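Local atomic coordinates of protein similar to metal-dependent hydrolase (Staphylococcus aureus subsp. aureus Mu50, PDB entry 3ESH), a protein that is probably a metal-dependent hydrolase of the metallo-beta-lactamase superfamily, although its natural substrate and reaction are not established. Residues G4-H9 with I51-A56; T16-G21 with I44-H49; A22-V27 with P216-A221; M106-F111 with F187-I192; P209-K214 with F247-D252. One frame throughout, in Å; residues are numbered along the deposited sequence.

Contact 1 of 5, residues G4-H9 with I51-A56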
# COMPACT_ATOMS: atom_id res chain seq x y z
N GLY A 4 27.46 -30.98 0.01
CA GLY A 4 28.47 -30.79 -1.02
C GLY A 4 29.81 -30.49 -0.39
O GLY A 4 30.28 -31.24 0.48
N ASP A 5 30.43 -29.38 -0.78
CA ASP A 5 31.72 -28.99 -0.23
C ASP A 5 31.56 -28.23 1.08
O ASP A 5 32.55 -27.95 1.76
CB ASP A 5 32.50 -28.10 -1.21
CG ASP A 5 32.76 -28.78 -2.55
OD1 ASP A 5 33.10 -29.98 -2.56
OD2 ASP A 5 32.63 -28.10 -3.59
N ILE A 6 30.32 -27.90 1.42
CA ILE A 6 30.06 -27.15 2.64
C ILE A 6 29.85 -28.00 3.89
O ILE A 6 29.10 -28.99 3.87
CB ILE A 6 28.84 -26.21 2.46
CG1 ILE A 6 29.07 -25.28 1.26
CG2 ILE A 6 28.60 -25.40 3.72
CD1 ILE A 6 27.95 -24.29 0.99
N SER A 7 30.51 -27.62 4.97
CA SER A 7 30.36 -28.32 6.23
C SER A 7 29.42 -27.51 7.14
O SER A 7 29.57 -26.30 7.29
CB SER A 7 31.74 -28.50 6.87
OG SER A 7 31.67 -29.37 7.98
N ILE A 8 28.44 -28.19 7.74
CA ILE A 8 27.47 -27.51 8.60
C ILE A 8 27.44 -28.12 10.00
O ILE A 8 27.37 -29.34 10.13
CB ILE A 8 26.04 -27.61 8.00
CG1 ILE A 8 25.98 -26.93 6.63
CG2 ILE A 8 25.05 -26.98 8.95
CD1 ILE A 8 26.16 -25.43 6.68
N HIS A 9 27.48 -27.28 11.03
CA HIS A 9 27.44 -27.74 12.42
C HIS A 9 26.67 -26.76 13.29
O HIS A 9 26.37 -25.65 12.87
CB HIS A 9 28.84 -27.89 13.01
CG HIS A 9 29.70 -28.87 12.27
ND1 HIS A 9 30.62 -28.48 11.32
CD2 HIS A 9 29.76 -30.22 12.33
CE1 HIS A 9 31.20 -29.55 10.82
NE2 HIS A 9 30.70 -30.62 11.42
N ILE A 51 24.25 -21.71 13.95
CA ILE A 51 24.64 -22.67 12.93
C ILE A 51 25.95 -22.27 12.27
O ILE A 51 26.03 -21.26 11.59
CB ILE A 51 23.54 -22.78 11.85
CG1 ILE A 51 22.24 -23.27 12.51
CG2 ILE A 51 23.98 -23.71 10.72
CD1 ILE A 51 21.06 -23.37 11.57
N LEU A 52 26.98 -23.09 12.49
CA LEU A 52 28.30 -22.84 11.90
C LEU A 52 28.36 -23.38 10.48
O LEU A 52 28.12 -24.56 10.25
CB LEU A 52 29.40 -23.51 12.74
CG LEU A 52 30.82 -23.46 12.15
CD1 LEU A 52 31.23 -22.02 11.91
CD2 LEU A 52 31.80 -24.15 13.09
N ILE A 53 28.67 -22.50 9.54
CA ILE A 53 28.77 -22.89 8.13
C ILE A 53 30.18 -22.65 7.64
O ILE A 53 30.66 -21.51 7.69
CB ILE A 53 27.86 -22.05 7.23
CG1 ILE A 53 26.40 -22.16 7.68
CG2 ILE A 53 28.03 -22.50 5.79
CD1 ILE A 53 25.45 -21.36 6.82
N GLN A 54 30.84 -23.70 7.16
CA GLN A 54 32.21 -23.56 6.64
C GLN A 54 32.31 -23.94 5.18
O GLN A 54 32.06 -25.08 4.81
CB GLN A 54 33.18 -24.41 7.46
CG GLN A 54 33.43 -23.90 8.86
CD GLN A 54 34.35 -24.78 9.68
OE1 GLN A 54 33.97 -25.87 10.11
NE2 GLN A 54 35.57 -24.31 9.89
N THR A 55 32.68 -22.98 4.34
CA THR A 55 32.87 -23.25 2.93
C THR A 55 34.38 -23.39 2.77
O THR A 55 35.11 -23.19 3.74
CB THR A 55 32.37 -22.09 2.05
OG1 THR A 55 33.22 -20.94 2.24
CG2 THR A 55 30.94 -21.72 2.41
N ALA A 56 34.85 -23.71 1.57
CA ALA A 56 36.28 -23.84 1.37
C ALA A 56 37.02 -22.57 1.81
O ALA A 56 38.09 -22.64 2.42
CB ALA A 56 36.57 -24.13 -0.11
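I6-H9 and I51-Q54 are neighbouring antiparallel strands. Their axes come within 4.8 Å, and their directions differ by 166°. S7 pairs with Q54 through two nearly straight bonds, S7 N to Q54 O at 3.0 Å and Q54 N to S7 O at 2.9 Å. H9 and L52 form the next hydrogen-bonded pair. Here the bond from L52 N to H9 O is short at 2.7 Å but bent, with 138° at the hydrogen. I8 and I53 face each other between these two pairs, as a non-hydrogen-bonded pair.

The side chains divide between two faces. I6, I8 and I53 share the buried one. I53 sits between the other two: its CG2 meets I6 CG2 at 3.6 Å, and its CG1 meets I8 CD1 at 3.4 Å. The second torsion of I8 (chi2 -67°) folds CD1 back across the strand boundary, alongside I53. The other branch of I8, CG2, touches I51 CG2 at 3.9 Å. At the far end of the ladder I6 CD1 lies 4.2 Å from T55 CG2.

S7, H9, L52 and Q54 lie on the other face. The Q54 chain is extended beyond CG, and its NE2 is bonded to N59. The H9 ring meets the ring of Y94.

I194 of strand 190-196 packs on I6, I8 and I53, and L248 packs on I8 and I51. Both belong to the second large sheet. The isoleucine face is therefore part of the core between two sheets, as expected of the alpha-beta/beta-alpha sandwich of metallo-beta-lactamases.

Contact 2 of 5, residues T16-G21 with I44-H49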
# COMPACT_ATOMS: atom_id res chain seq x y z
N THR A 16 16.75 -21.16 26.20
CA THR A 16 15.70 -20.36 26.82
C THR A 16 14.45 -21.22 26.96
O THR A 16 14.23 -22.14 26.19
CB THR A 16 15.35 -19.13 25.96
OG1 THR A 16 14.82 -19.56 24.70
CG2 THR A 16 16.57 -18.26 25.74
N LYS A 17 13.64 -20.94 27.97
CA LYS A 17 12.40 -21.66 28.17
C LYS A 17 11.28 -20.65 27.98
O LYS A 17 11.13 -19.73 28.79
CB LYS A 17 12.36 -22.31 29.56
CG LYS A 17 13.36 -23.47 29.74
CD LYS A 17 12.97 -24.44 30.88
CE LYS A 17 13.40 -23.96 32.25
NZ LYS A 17 14.89 -24.03 32.41
N MSE A 18 10.53 -20.81 26.90
CA MSE A 18 9.43 -19.92 26.57
C MSE A 18 8.10 -20.63 26.77
O MSE A 18 8.02 -21.84 26.61
CB MSE A 18 9.54 -19.46 25.11
CG MSE A 18 10.79 -18.72 24.75
SE MSE A 18 11.03 -17.19 25.86
CE MSE A 18 12.59 -17.82 26.76
N ASP A 19 7.06 -19.87 27.10
CA ASP A 19 5.72 -20.41 27.30
C ASP A 19 5.22 -21.14 26.04
O ASP A 19 5.21 -20.57 24.96
CB ASP A 19 4.75 -19.29 27.68
CG ASP A 19 3.34 -19.80 27.95
OD1 ASP A 19 3.07 -20.31 29.06
OD2 ASP A 19 2.49 -19.70 27.03
N GLY A 20 4.81 -22.39 26.19
CA GLY A 20 4.32 -23.17 25.06
C GLY A 20 3.15 -22.53 24.33
O GLY A 20 3.11 -22.48 23.10
N GLY A 21 2.19 -22.02 25.10
CA GLY A 21 1.04 -21.40 24.48
C GLY A 21 1.42 -20.29 23.52
O GLY A 21 0.79 -20.10 22.49
N ILE A 44 8.36 -24.56 27.34
CA ILE A 44 9.00 -25.63 26.57
C ILE A 44 10.45 -25.20 26.41
O ILE A 44 10.74 -24.00 26.38
CB ILE A 44 8.36 -25.84 25.18
CG1 ILE A 44 8.65 -24.65 24.27
CG2 ILE A 44 6.86 -26.09 25.34
CD1 ILE A 44 8.28 -24.87 22.82
N ASN A 45 11.36 -26.16 26.31
CA ASN A 45 12.77 -25.86 26.20
C ASN A 45 13.22 -25.56 24.79
O ASN A 45 13.07 -26.39 23.89
CB ASN A 45 13.60 -27.02 26.75
CG ASN A 45 15.05 -26.64 26.94
OD1 ASN A 45 15.36 -25.74 27.71
ND2 ASN A 45 15.94 -27.32 26.21
N LEU A 46 13.80 -24.38 24.60
CA LEU A 46 14.27 -23.96 23.29
C LEU A 46 15.74 -23.59 23.24
O LEU A 46 16.14 -22.50 23.66
CB LEU A 46 13.47 -22.76 22.79
CG LEU A 46 11.98 -22.90 22.47
CD1 LEU A 46 11.44 -21.53 22.15
CD2 LEU A 46 11.76 -23.85 21.29
N PRO A 47 16.58 -24.50 22.73
CA PRO A 47 18.01 -24.19 22.64
C PRO A 47 18.19 -22.98 21.72
O PRO A 47 17.37 -22.73 20.83
CB PRO A 47 18.61 -25.45 22.00
CG PRO A 47 17.68 -26.52 22.43
CD PRO A 47 16.31 -25.89 22.33
N THR A 48 19.26 -22.22 21.95
CA THR A 48 19.60 -21.09 21.09
C THR A 48 20.99 -21.48 20.58
O THR A 48 22.01 -21.00 21.09
CB THR A 48 19.64 -19.77 21.88
OG1 THR A 48 20.63 -19.86 22.92
CG2 THR A 48 18.29 -19.46 22.50
N HIS A 49 21.02 -22.37 19.59
CA HIS A 49 22.26 -22.89 19.02
C HIS A 49 22.60 -22.36 17.62
O HIS A 49 22.03 -22.79 16.62
CB HIS A 49 22.22 -24.42 18.96
CG HIS A 49 22.12 -25.10 20.29
ND1 HIS A 49 22.34 -24.44 21.48
CD2 HIS A 49 21.81 -26.38 20.62
CE1 HIS A 49 22.17 -25.29 22.49
NE2 HIS A 49 21.85 -26.47 21.99
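The N45 amide crosses the aliphatic part of K17 at a slant, with N45 OD1 3.6 Å from K17 CG. The N45 CG is anti to its own N (chi1 -168°), and this brings the amide end closer to the K17 strand. The same OD1 has a weak bond to N15. K17 passes the amide and leads away, so that its NZ forms a salt bridge with D82. P47 CB sits 3.4 Å above one face of the H49 ring, offset toward the rim.

The backbones of 16-19 and 44-47 form a short antiparallel ladder that is strongly twisted, 136° between strand directions. T16 and L46 are bonded both ways. T16 N reaches L46 O at 2.9 Å from well above the carbonyl plane, 39° out of it. L46 N meets T16 O at 2.8 Å, nearly along the C=O axis. In the next hydrogen-bonded pair, M18 N to I44 O is longer at 3.2 Å, while I44 N to M18 O is 2.8 Å.

T16, M18, I44 and L46 share the other face. M18 CG rests on L46 CD1 at 3.9 Å, the two side chains crossing at about a right angle. I44 CG2 comes to 3.9 Å from G20 CA.

Strand 15-19 runs directly into helix 20-24, and a long connection with helix 29-32 leads back to strand 43-47. M23 of helix 20-24 packs on M18 and L46. D19 is the N-cap; its OD2 accepts from A22 N, while OD1 accepts from K29 N of the second subunit, which places strand 15-19 beside the subunit boundary.

Contact 3 of 5, residues A22-V27 with P216-A221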
# COMPACT_ATOMS: atom_id res chain seq x y z
N ALA A 22 2.46 -19.54 23.88
CA ALA A 22 2.90 -18.43 23.04
C ALA A 22 3.67 -18.93 21.82
O ALA A 22 3.65 -18.29 20.75
CB ALA A 22 3.77 -17.47 23.85
N MSE A 23 4.34 -20.06 21.98
CA MSE A 23 5.11 -20.64 20.87
C MSE A 23 4.23 -21.40 19.89
O MSE A 23 4.71 -21.77 18.82
CB MSE A 23 6.20 -21.57 21.39
CG MSE A 23 7.34 -20.88 22.08
SE MSE A 23 8.41 -19.79 20.87
CE MSE A 23 9.06 -21.18 19.77
N PHE A 24 2.97 -21.65 20.24
CA PHE A 24 2.08 -22.40 19.35
C PHE A 24 0.79 -21.69 18.98
O PHE A 24 -0.07 -22.24 18.29
CB PHE A 24 1.78 -23.78 19.95
CG PHE A 24 2.92 -24.74 19.86
CD1 PHE A 24 3.68 -25.06 20.97
CD2 PHE A 24 3.24 -25.33 18.64
CE1 PHE A 24 4.74 -25.95 20.88
CE2 PHE A 24 4.31 -26.21 18.52
CZ PHE A 24 5.06 -26.53 19.65
N GLY A 25 0.67 -20.46 19.46
CA GLY A 25 -0.48 -19.64 19.16
C GLY A 25 -1.84 -20.29 19.30
O GLY A 25 -2.26 -20.66 20.39
N VAL A 26 -2.54 -20.42 18.17
CA VAL A 26 -3.89 -20.98 18.15
C VAL A 26 -4.00 -22.47 18.43
O VAL A 26 -5.09 -22.95 18.75
CB VAL A 26 -4.58 -20.68 16.82
CG1 VAL A 26 -4.53 -19.18 16.54
CG2 VAL A 26 -3.93 -21.49 15.68
N VAL A 27 -2.91 -23.21 18.30
CA VAL A 27 -2.96 -24.65 18.54
C VAL A 27 -3.23 -24.94 20.02
O VAL A 27 -2.44 -24.57 20.89
CB VAL A 27 -1.62 -25.33 18.13
CG1 VAL A 27 -1.68 -26.82 18.41
CG2 VAL A 27 -1.36 -25.09 16.66
N PRO A 216 1.77 -25.42 8.34
CA PRO A 216 1.80 -23.98 8.12
C PRO A 216 0.91 -23.17 9.07
O PRO A 216 1.22 -22.01 9.39
CB PRO A 216 1.41 -23.84 6.65
CG PRO A 216 0.55 -25.03 6.42
CD PRO A 216 1.29 -26.13 7.14
N LEU A 217 -0.19 -23.78 9.52
CA LEU A 217 -1.11 -23.10 10.43
C LEU A 217 -0.58 -23.00 11.87
O LEU A 217 -1.12 -22.25 12.68
CB LEU A 217 -2.46 -23.81 10.44
CG LEU A 217 -3.23 -23.81 9.12
CD1 LEU A 217 -4.55 -24.55 9.29
CD2 LEU A 217 -3.47 -22.38 8.66
N TRP A 218 0.46 -23.76 12.18
CA TRP A 218 1.03 -23.75 13.51
C TRP A 218 2.15 -22.71 13.64
O TRP A 218 3.33 -23.06 13.60
CB TRP A 218 1.57 -25.14 13.86
CG TRP A 218 0.50 -26.19 14.14
CD1 TRP A 218 -0.70 -26.33 13.50
CD2 TRP A 218 0.58 -27.26 15.10
NE1 TRP A 218 -1.37 -27.42 14.00
CE2 TRP A 218 -0.62 -28.01 14.98
CE3 TRP A 218 1.53 -27.66 16.04
CZ2 TRP A 218 -0.88 -29.13 15.76
CZ3 TRP A 218 1.27 -28.78 16.82
CH2 TRP A 218 0.08 -29.50 16.67
N VAL A 219 1.78 -21.44 13.79
CA VAL A 219 2.76 -20.37 13.93
C VAL A 219 2.73 -19.82 15.36
O VAL A 219 1.70 -19.88 16.04
CB VAL A 219 2.49 -19.21 12.94
CG1 VAL A 219 2.56 -19.73 11.53
CG2 VAL A 219 1.14 -18.57 13.21
N THR A 220 3.86 -19.30 15.83
CA THR A 220 3.93 -18.76 17.18
C THR A 220 3.08 -17.49 17.31
O THR A 220 2.78 -16.82 16.30
CB THR A 220 5.37 -18.40 17.60
OG1 THR A 220 5.70 -17.10 17.10
CG2 THR A 220 6.36 -19.42 17.05
N ALA A 221 2.69 -17.16 18.54
CA ALA A 221 1.92 -15.96 18.78
C ALA A 221 2.85 -14.74 18.72
O ALA A 221 2.39 -13.59 18.65
CB ALA A 221 1.26 -16.03 20.13
O HOH W 1 -1.16 -19.51 15.46
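Helix 20-24 and the type II' turn F24-V27 pack against W218-A221, part of the loop that precedes helix 226-242. A direct backbone bond joins them at one end. A221 N donates to A22 O at 2.7 Å, with 161° at the hydrogen. The next carbonyl, M23 O, lies against T220: CG2 of T220 is 3.4 Å from it, and T220 CA makes a CH...O contact with it. H213 NE2 also bonds M23 O. Two successive carbonyls, A22 O and M23 O, thus meet partners in the 209-221 region. T220 OG1 itself is bonded to D223.

G25 leaves the helix with a positive phi of 47°. The turn is closed by V27 N bonding F24 O at 3.0 Å. Water 1 bridges the two segments, donating to V219 O at 2.9 Å and accepting from V26 N at 3.2 Å.

In this metallo-beta-lactamase-type fold, the loop joins the second large sheet to its covering helix. The contact ties the N-terminal helix 20-24 to that loop. It also lies at a subunit boundary, where A22 packs on V26 of the second subunit, and A221 on G25 of that subunit.

At the other end V27 lies over one indole face of W218. V27 CG1 is 3.6 Å from W218 CZ2; the still closer approach of CG2 to the five-membered ring is doubtful. F24 approaches the same indole obliquely, with the ring planes at 88° and F24 CD2 3.9 Å from W218 CE3. The ring of F24 is also stacked with H213, and W32 touches both V27 and W218.

Contact 4 of 5, residues M106-F111 with F187-I192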
# COMPACT_ATOMS: atom_id res chain seq x y z
N MSE A 106 22.11 -12.83 10.21
CA MSE A 106 21.02 -12.86 11.18
C MSE A 106 19.64 -13.08 10.52
O MSE A 106 19.31 -12.44 9.55
CB MSE A 106 20.98 -11.55 11.97
CG MSE A 106 22.28 -11.13 12.61
SE MSE A 106 22.83 -12.36 14.03
CE MSE A 106 21.38 -12.00 15.19
N THR A 107 18.86 -14.01 11.06
CA THR A 107 17.53 -14.26 10.54
C THR A 107 16.65 -13.11 11.02
O THR A 107 15.77 -12.66 10.31
CB THR A 107 16.96 -15.58 11.09
OG1 THR A 107 16.68 -15.44 12.48
CG2 THR A 107 17.95 -16.70 10.89
N HIS A 108 16.93 -12.65 12.24
CA HIS A 108 16.24 -11.53 12.85
C HIS A 108 16.97 -11.12 14.13
O HIS A 108 17.80 -11.86 14.61
CB HIS A 108 14.75 -11.85 13.11
CG HIS A 108 14.52 -12.98 14.05
ND1 HIS A 108 15.07 -14.23 13.87
CD2 HIS A 108 13.72 -13.08 15.14
CE1 HIS A 108 14.63 -15.05 14.80
NE2 HIS A 108 13.80 -14.38 15.59
N MSE A 109 16.67 -9.93 14.66
CA MSE A 109 17.37 -9.39 15.83
C MSE A 109 16.76 -9.54 17.23
O MSE A 109 17.12 -8.81 18.15
CB MSE A 109 17.68 -7.91 15.58
CG MSE A 109 18.63 -7.66 14.43
SE MSE A 109 20.46 -8.32 14.73
CE MSE A 109 20.80 -7.25 16.30
N HIS A 110 15.85 -10.49 17.39
CA HIS A 110 15.25 -10.73 18.70
C HIS A 110 16.39 -11.14 19.67
O HIS A 110 17.43 -11.63 19.23
CB HIS A 110 14.17 -11.81 18.58
CG HIS A 110 12.92 -11.32 17.93
ND1 HIS A 110 11.89 -12.17 17.57
CD2 HIS A 110 12.51 -10.08 17.59
CE1 HIS A 110 10.91 -11.46 17.03
NE2 HIS A 110 11.26 -10.19 17.04
N PHE A 111 16.19 -10.95 20.97
CA PHE A 111 17.24 -11.25 21.93
C PHE A 111 17.73 -12.70 21.92
O PHE A 111 18.92 -12.96 22.07
CB PHE A 111 16.81 -10.87 23.36
CG PHE A 111 16.00 -11.92 24.05
CD1 PHE A 111 14.62 -11.97 23.90
CD2 PHE A 111 16.63 -12.88 24.84
CE1 PHE A 111 13.87 -12.96 24.54
CE2 PHE A 111 15.89 -13.88 25.49
CZ PHE A 111 14.51 -13.92 25.34
N PHE A 187 8.89 -8.29 10.83
CA PHE A 187 8.69 -7.63 9.55
C PHE A 187 9.91 -7.83 8.68
O PHE A 187 9.80 -7.89 7.46
CB PHE A 187 8.45 -6.13 9.70
CG PHE A 187 8.13 -5.47 8.40
CD1 PHE A 187 6.84 -5.56 7.87
CD2 PHE A 187 9.12 -4.83 7.67
CE1 PHE A 187 6.56 -5.03 6.62
CE2 PHE A 187 8.84 -4.30 6.42
CZ PHE A 187 7.56 -4.40 5.89
N GLY A 188 11.07 -7.93 9.31
CA GLY A 188 12.29 -8.10 8.55
C GLY A 188 12.87 -9.49 8.65
O GLY A 188 14.01 -9.72 8.24
N HIS A 189 12.10 -10.44 9.16
CA HIS A 189 12.60 -11.80 9.30
C HIS A 189 13.13 -12.36 7.99
O HIS A 189 12.54 -12.14 6.92
CB HIS A 189 11.51 -12.70 9.85
CG HIS A 189 11.98 -14.09 10.15
ND1 HIS A 189 12.15 -15.04 9.17
CD2 HIS A 189 12.30 -14.69 11.32
CE1 HIS A 189 12.56 -16.17 9.72
NE2 HIS A 189 12.66 -15.99 11.02
N THR A 190 14.24 -13.09 8.09
CA THR A 190 14.94 -13.67 6.96
C THR A 190 15.21 -15.17 7.09
O THR A 190 15.42 -15.69 8.19
CB THR A 190 16.30 -12.91 6.75
OG1 THR A 190 16.05 -11.52 6.53
CG2 THR A 190 17.08 -13.46 5.57
N ILE A 191 15.21 -15.88 5.96
CA ILE A 191 15.51 -17.30 5.96
C ILE A 191 16.79 -17.47 5.15
O ILE A 191 17.11 -16.63 4.33
CB ILE A 191 14.37 -18.14 5.33
CG1 ILE A 191 14.22 -17.80 3.85
CG2 ILE A 191 13.05 -17.85 6.04
CD1 ILE A 191 13.61 -18.91 3.07
N ILE A 192 17.52 -18.55 5.36
CA ILE A 192 18.77 -18.77 4.65
C ILE A 192 18.85 -20.16 4.02
O ILE A 192 18.43 -21.15 4.62
CB ILE A 192 19.97 -18.56 5.62
CG1 ILE A 192 19.89 -17.16 6.23
CG2 ILE A 192 21.28 -18.75 4.89
CD1 ILE A 192 20.67 -16.98 7.52
O HOH W 2 17.80 -10.05 8.98
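M106 meets T190 partly through water. Water 2 donates to M106 O at 2.9 Å and has a weak bond with T190 OG1. T107 follows and makes the direct link. Its O accepts from T190 N at 2.7 Å, in the carbonyl plane, with 146° at the hydrogen. The same oxygen receives a CH...O contact from H189 CA at 3.4 Å and lies over one face of the H189 ring, toward the rim. CB of T107 in turn comes to 3.3 Å from T190 O, and its CG2 lies 4.3 Å from I192 CD1.

H108 is next. Its CG stands between the backbone N and the carbonyl carbon (chi1 62°), which sets the ring beside H189. H189 CD2 sits 3.7 Å above the H108 ring, and the two planes are turned by 43°. H189 is held at ND1 by S182 OG, and its NE2 has a weak bond from D206 N.

The run from H108 matches the HxHxDH metal-binding signature of the metallo-beta-lactamase superfamily. H189 and the first residues of strand 190-196 thus pack against what is probably the metal-binding loop.

H110 is the N-cap of helix 111-114, and its ND1 lies at the H108 ring edge, in plane. No metal is modelled; the donor atoms of H110, H185 and D206 are arranged in a way consistent with a metal site.

Contact 5 of 5, residues P209-K214 with F247-D252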
# COMPACT_ATOMS: atom_id res chain seq x y z
N PRO A 209 10.34 -22.72 13.62
CA PRO A 209 11.12 -22.87 14.86
C PRO A 209 11.60 -24.28 15.18
O PRO A 209 12.79 -24.51 15.37
CB PRO A 209 10.18 -22.33 15.94
CG PRO A 209 9.25 -21.45 15.20
CD PRO A 209 8.99 -22.21 13.94
N THR A 210 10.65 -25.20 15.27
CA THR A 210 10.94 -26.59 15.58
C THR A 210 10.18 -27.50 14.65
O THR A 210 9.31 -27.06 13.91
CB THR A 210 10.51 -26.93 17.03
OG1 THR A 210 9.08 -26.94 17.11
CG2 THR A 210 11.05 -25.90 17.99
N THR A 211 10.51 -28.79 14.69
CA THR A 211 9.85 -29.77 13.85
C THR A 211 8.36 -29.84 14.13
O THR A 211 7.59 -30.30 13.29
CB THR A 211 10.44 -31.15 14.06
OG1 THR A 211 10.41 -31.47 15.45
CG2 THR A 211 11.89 -31.20 13.56
N ALA A 212 7.95 -29.37 15.29
CA ALA A 212 6.53 -29.38 15.64
C ALA A 212 5.74 -28.26 14.95
O ALA A 212 4.51 -28.24 15.03
CB ALA A 212 6.36 -29.28 17.15
N HIS A 213 6.44 -27.35 14.28
CA HIS A 213 5.78 -26.25 13.59
C HIS A 213 5.68 -26.46 12.08
O HIS A 213 5.48 -25.51 11.32
CB HIS A 213 6.50 -24.93 13.87
CG HIS A 213 6.42 -24.48 15.29
ND1 HIS A 213 7.27 -24.95 16.27
CD2 HIS A 213 5.57 -23.63 15.91
CE1 HIS A 213 6.95 -24.40 17.43
NE2 HIS A 213 5.92 -23.61 17.24
N LYS A 214 5.80 -27.71 11.64
CA LYS A 214 5.73 -28.00 10.22
C LYS A 214 4.39 -27.60 9.59
O LYS A 214 4.36 -27.14 8.45
CB LYS A 214 5.99 -29.47 9.95
CG LYS A 214 6.18 -29.74 8.49
CD LYS A 214 6.09 -31.21 8.17
CE LYS A 214 5.99 -31.41 6.68
NZ LYS A 214 5.59 -32.80 6.34
N PHE A 247 16.32 -29.58 6.48
CA PHE A 247 15.82 -28.45 7.26
C PHE A 247 16.68 -28.34 8.50
O PHE A 247 16.76 -29.28 9.29
CB PHE A 247 14.36 -28.68 7.64
CG PHE A 247 13.39 -28.44 6.51
CD1 PHE A 247 12.82 -27.20 6.32
CD2 PHE A 247 13.04 -29.48 5.65
CE1 PHE A 247 11.91 -26.98 5.30
CE2 PHE A 247 12.13 -29.27 4.61
CZ PHE A 247 11.56 -28.02 4.44
N LEU A 248 17.33 -27.19 8.66
CA LEU A 248 18.18 -26.94 9.82
C LEU A 248 17.40 -26.16 10.88
O LEU A 248 16.59 -25.28 10.56
CB LEU A 248 19.42 -26.14 9.41
CG LEU A 248 20.25 -26.73 8.27
CD1 LEU A 248 21.50 -25.87 8.03
CD2 LEU A 248 20.64 -28.15 8.61
N PHE A 249 17.64 -26.48 12.15
CA PHE A 249 16.95 -25.82 13.25
C PHE A 249 17.88 -25.16 14.24
O PHE A 249 19.01 -25.60 14.44
CB PHE A 249 16.05 -26.83 13.95
CG PHE A 249 14.93 -27.32 13.09
CD1 PHE A 249 13.78 -26.55 12.92
CD2 PHE A 249 15.06 -28.53 12.39
CE1 PHE A 249 12.77 -26.96 12.06
CE2 PHE A 249 14.05 -28.95 11.53
CZ PHE A 249 12.90 -28.16 11.36
N TYR A 250 17.39 -24.10 14.85
CA TYR A 250 18.15 -23.32 15.81
C TYR A 250 17.55 -23.52 17.19
O TYR A 250 18.27 -23.52 18.18
CB TYR A 250 18.05 -21.84 15.41
CG TYR A 250 18.69 -20.83 16.36
CD1 TYR A 250 20.02 -20.45 16.22
CD2 TYR A 250 17.93 -20.21 17.35
CE1 TYR A 250 20.58 -19.46 17.04
CE2 TYR A 250 18.48 -19.22 18.17
CZ TYR A 250 19.80 -18.86 18.00
OH TYR A 250 20.32 -17.86 18.80
N HIS A 251 16.23 -23.70 17.22
CA HIS A 251 15.47 -23.87 18.47
C HIS A 251 15.01 -25.27 18.84
O HIS A 251 14.55 -25.48 19.96
CB HIS A 251 14.20 -23.00 18.45
CG HIS A 251 14.44 -21.54 18.67
ND1 HIS A 251 15.26 -21.07 19.67
CD2 HIS A 251 13.91 -20.46 18.06
CE1 HIS A 251 15.23 -19.74 19.66
NE2 HIS A 251 14.42 -19.35 18.69
N ASP A 252 15.08 -26.23 17.92
CA ASP A 252 14.58 -27.56 18.26
C ASP A 252 15.50 -28.30 19.24
O ASP A 252 16.66 -28.55 18.94
CB ASP A 252 14.35 -28.37 16.97
CG ASP A 252 13.37 -29.51 17.17
OD1 ASP A 252 12.51 -29.74 16.28
OD2 ASP A 252 13.45 -30.19 18.22
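One carboxylate oxygen, D252 OD1, takes two hydrogen bonds from the same residue, T211. T211 follows T210, which heads an ST turn, its OG1 accepting from A212 N at 3.2 Å; a short 3-10 segment, 211-212, continues from it. In this metallo-beta-lactamase-type fold the two segments lie near the probable metal site. H251 touches D206 there, and its ND1 is bonded to P47 O.

The backbone N of T211 reaches D252 OD1 at 2.7 Å and is almost straight, with 174° at the hydrogen. This donor comes from the anti side, 25° out of the carboxylate plane. The hydroxyl T211 OG1 donates to the syn lone pair of D252 OD1 at 2.8 Å. T211 can offer both groups because its OG1 stands between the backbone N and the carbonyl carbon (chi1 54°), on the same side as its own N-H. The other oxygen, D252 OD2, is bonded to N254 N. The carboxylate is thus held at both oxygens in a buried place.

The F249 ring packs against P209-T211. P209 O comes to the edge of this ring, near the plane, 3.3 Å from F249 CD1. T211 N lies over one face of that ring. The methyl T211 CG2 meets F249 CE2 at 3.7 Å, the two side chains crossing at about a right angle. P209 O is also 3.7 Å from H251 CB.

Within the turn, P209 CG sits over the centre of one face of the H213 ring, and H213 ND1 and T210 OG1 share a hydrogen bond of 2.8 Å.

Contact 2 is nested inside the loop closed by contact 1, with centres about 26 Å apart; contact 3 crosses both along the chain and encloses contact 4. Contact 1 belongs to one large sheet. Contacts 4 and 5 both reach the other, their centres about 15 Å apart, near the probable metal site. Contact 5 touches contacts 1, 2 and 3: L248 packs on I8 and I51 of contact 1, H251 bonds P47 of contact 2, and H213 bonds M23 of contact 3. Contacts 2 and 3 share helix 20-24, and both touch the second subunit. The small sheet and this helix probably bring the subunit boundary close to the active-site side of the sandwich.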